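Side-chain contact in glycosyl hydrolase (Bacteroides ovatus, PDB 3QC2), which is a glycosyl hydrolase-like protein with a beta-propeller fold, built largely of antiparallel beta sheets and probably acting on carbohydrates: residues 111-114 against 115-119. Numbering follows the deposited sequence.
Sequences SQKE and LEWPG
Q112 lays the aliphatic start of its side chain against the carboxylate of E116, CB of Q112 lying 3.5 Å from OE2 of E116. Amide and carboxylate planes stand 50° apart and share no hydrogen bond; instead Q140 NE2 hydrogen-bonds to both Q112 OE1 and E116 OE2. A bend at chi2 (-61°) swings the Q112 amide out beside the start of the helix, between S111 and L115. OE1 of Q112 comes 3.4 Å from the methyl CD1 of L115. On the other branch NE2 of Q112 donates to S111 OG at 3.0 Å, the hydroxyl oxygen being tilted from the amide plane. The backbone illustrates how a single helical turn is closed. Q112, at the N-cap of the short helix 113-116, offers one carbonyl oxygen to two amides: E116 N arrives almost in line with the C=O (168°), whereas L115 N, at 2.9 Å from Q112 O, sits above the carbonyl plane. K113 O then receives a weak bond from W117 N, and CB of W117 packs 3.2 Å from K113 O where the chain leaves the helix. CB of P118, after a cis peptide, lies over the centre of the W117 ring. Buried E116 also pairs with K161 in a salt bridge and with the Y138 hydroxyl, tying this turn to the antiparallel four-stranded sheet 120-164, consistent with one propeller blade, whose first strand the helix precedes. Such neighbours would probably stabilise E116 as a carboxylate.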
ATOM      1  N   SER A 111     -21.857   8.720   6.596  1.00 33.15           N
ATOM      2  CA  SER A 111     -21.210   9.556   7.617  1.00 33.18           C
ATOM      3  C   SER A 111     -19.838  10.190   7.217  1.00 32.35           C
ATOM      4  O   SER A 111     -19.403  11.159   7.851  1.00 32.43           O
ATOM      5  CB  SER A 111     -21.032   8.752   8.907  1.00 33.05           C
ATOM      6  OG  SER A 111     -20.167   7.644   8.704  1.00 32.38           O
ATOM      7  N   GLN A 112     -19.181   9.656   6.178  1.00 31.37           N
ATOM      8  CA  GLN A 112     -17.849  10.150   5.768  1.00 30.54           C
ATOM      9  C   GLN A 112     -17.848  11.051   4.504  1.00 30.96           C
ATOM     10  O   GLN A 112     -16.780  11.405   4.010  1.00 30.34           O
ATOM     11  CB  GLN A 112     -16.913   8.956   5.533  1.00 29.39           C
ATOM     12  CG  GLN A 112     -16.922   7.908   6.655  1.00 28.96           C
ATOM     13  CD  GLN A 112     -16.491   8.464   7.990  1.00 29.21           C
ATOM     14  OE1 GLN A 112     -15.540   9.225   8.074  1.00 28.33           O
ATOM     15  NE2 GLN A 112     -17.188   8.065   9.056  1.00 30.39           N
ATOM     16  N   LYS A 113     -19.031  11.430   4.007  1.00 32.01           N
ATOM     17  CA  LYS A 113     -19.131  12.247   2.776  1.00 32.67           C
ATOM     18  C   LYS A 113     -18.206  13.485   2.746  1.00 32.63           C
ATOM     19  O   LYS A 113     -17.532  13.732   1.740  1.00 32.14           O
ATOM     20  CB  LYS A 113     -20.593  12.709   2.528  1.00 34.08           C
ATOM     21  CG  LYS A 113     -20.742  13.643   1.280  1.00 35.58           C
ATOM     22  CD  LYS A 113     -22.172  14.174   1.086  1.00 38.40           C
ATOM     23  CE  LYS A 113     -22.260  15.198  -0.118  1.00 39.76           C
ATOM     24  NZ  LYS A 113     -21.264  16.330  -0.011  1.00 40.24           N
ATOM     25  N   GLU A 114     -18.187  14.251   3.842  1.00 33.10           N
ATOM     26  CA  GLU A 114     -17.356  15.482   3.952  0.50 33.24           C
ATOM     27  C   GLU A 114     -15.876  15.180   3.880  1.00 32.06           C
ATOM     28  O   GLU A 114     -15.079  16.024   3.458  1.00 32.24           O
ATOM     29  CB  GLU A 114     -17.633  16.218   5.290  0.50 34.06           C
ATOM     30  CG  GLU A 114     -16.796  17.535   5.492  0.50 34.40           C
ATOM     31  CD  GLU A 114     -16.901  18.109   6.888  0.50 35.24           C
ATOM     32  OE1 GLU A 114     -17.436  17.429   7.790  0.50 35.43           O
ATOM     33  OE2 GLU A 114     -16.439  19.254   7.083  0.50 35.63           O
ATOM     34  N   LEU A 115     -15.489  13.983   4.321  1.00 31.00           N
ATOM     35  CA  LEU A 115     -14.071  13.597   4.337  1.00 29.74           C
ATOM     36  C   LEU A 115     -13.633  12.897   3.058  1.00 29.06           C
ATOM     37  O   LEU A 115     -12.449  12.928   2.713  1.00 28.35           O
ATOM     38  CB  LEU A 115     -13.787  12.672   5.524  1.00 29.16           C
ATOM     39  CG  LEU A 115     -14.217  13.150   6.894  1.00 29.77           C
ATOM     40  CD1 LEU A 115     -13.777  12.131   7.962  1.00 29.21           C
ATOM     41  CD2 LEU A 115     -13.653  14.543   7.201  1.00 30.11           C
ATOM     42  N   GLU A 116     -14.590  12.288   2.342  1.00 29.32           N
ATOM     43  CA  GLU A 116     -14.290  11.495   1.143  1.00 28.69           C
ATOM     44  C   GLU A 116     -14.724  12.079  -0.207  1.00 29.38           C
ATOM     45  O   GLU A 116     -14.407  11.496  -1.244  1.00 29.20           O
ATOM     46  CB  GLU A 116     -14.910  10.103   1.301  1.00 28.42           C
ATOM     47  CG  GLU A 116     -14.343   9.340   2.486  1.00 28.05           C
ATOM     48  CD  GLU A 116     -14.970   7.976   2.694  1.00 27.67           C
ATOM     49  OE1 GLU A 116     -15.918   7.590   1.948  1.00 28.22           O
ATOM     50  OE2 GLU A 116     -14.506   7.286   3.609  1.00 26.99           O
ATOM     51  N   TRP A 117     -15.436  13.203  -0.216  1.00 30.38           N
ATOM     52  CA  TRP A 117     -15.897  13.785  -1.485  1.00 31.11           C
ATOM     53  C   TRP A 117     -15.188  15.116  -1.762  1.00 31.63           C
ATOM     54  O   TRP A 117     -15.077  15.949  -0.856  1.00 32.14           O
ATOM     55  CB  TRP A 117     -17.413  13.977  -1.459  1.00 32.22           C
ATOM     56  CG  TRP A 117     -17.980  14.379  -2.788  1.00 32.99           C
ATOM     57  CD1 TRP A 117     -18.467  15.614  -3.146  1.00 34.20           C
ATOM     58  CD2 TRP A 117     -18.094  13.552  -3.941  1.00 32.46           C
ATOM     59  NE1 TRP A 117     -18.889  15.590  -4.456  1.00 34.35           N
ATOM     60  CE2 TRP A 117     -18.666  14.340  -4.969  1.00 33.17           C
ATOM     61  CE3 TRP A 117     -17.768  12.211  -4.214  1.00 31.80           C
ATOM     62  CZ2 TRP A 117     -18.918  13.835  -6.237  1.00 33.44           C
ATOM     63  CZ3 TRP A 117     -18.025  11.711  -5.479  1.00 31.54           C
ATOM     64  CH2 TRP A 117     -18.593  12.522  -6.475  1.00 32.51           C
ATOM     65  N   PRO A 118     -14.722  15.343  -3.026  1.00 31.71           N
ATOM     66  CA  PRO A 118     -14.795  14.512  -4.236  1.00 31.45           C
ATOM     67  C   PRO A 118     -13.522  13.691  -4.584  1.00 30.23           C
ATOM     68  O   PRO A 118     -13.456  13.113  -5.667  1.00 30.28           O
ATOM     69  CB  PRO A 118     -15.058  15.551  -5.329  1.00 32.47           C
ATOM     70  CG  PRO A 118     -14.270  16.756  -4.882  1.00 32.81           C
ATOM     71  CD  PRO A 118     -14.165  16.675  -3.347  1.00 32.47           C
ATOM     72  N   GLY A 119     -12.541  13.639  -3.687  1.00 29.40           N
ATOM     73  CA  GLY A 119     -11.300  12.884  -3.950  1.00 28.22           C
ATOM     74  C   GLY A 119     -11.495  11.367  -3.877  1.00 27.45           C
ATOM     75  O   GLY A 119     -10.785  10.604  -4.544  1.00 26.74           O
TER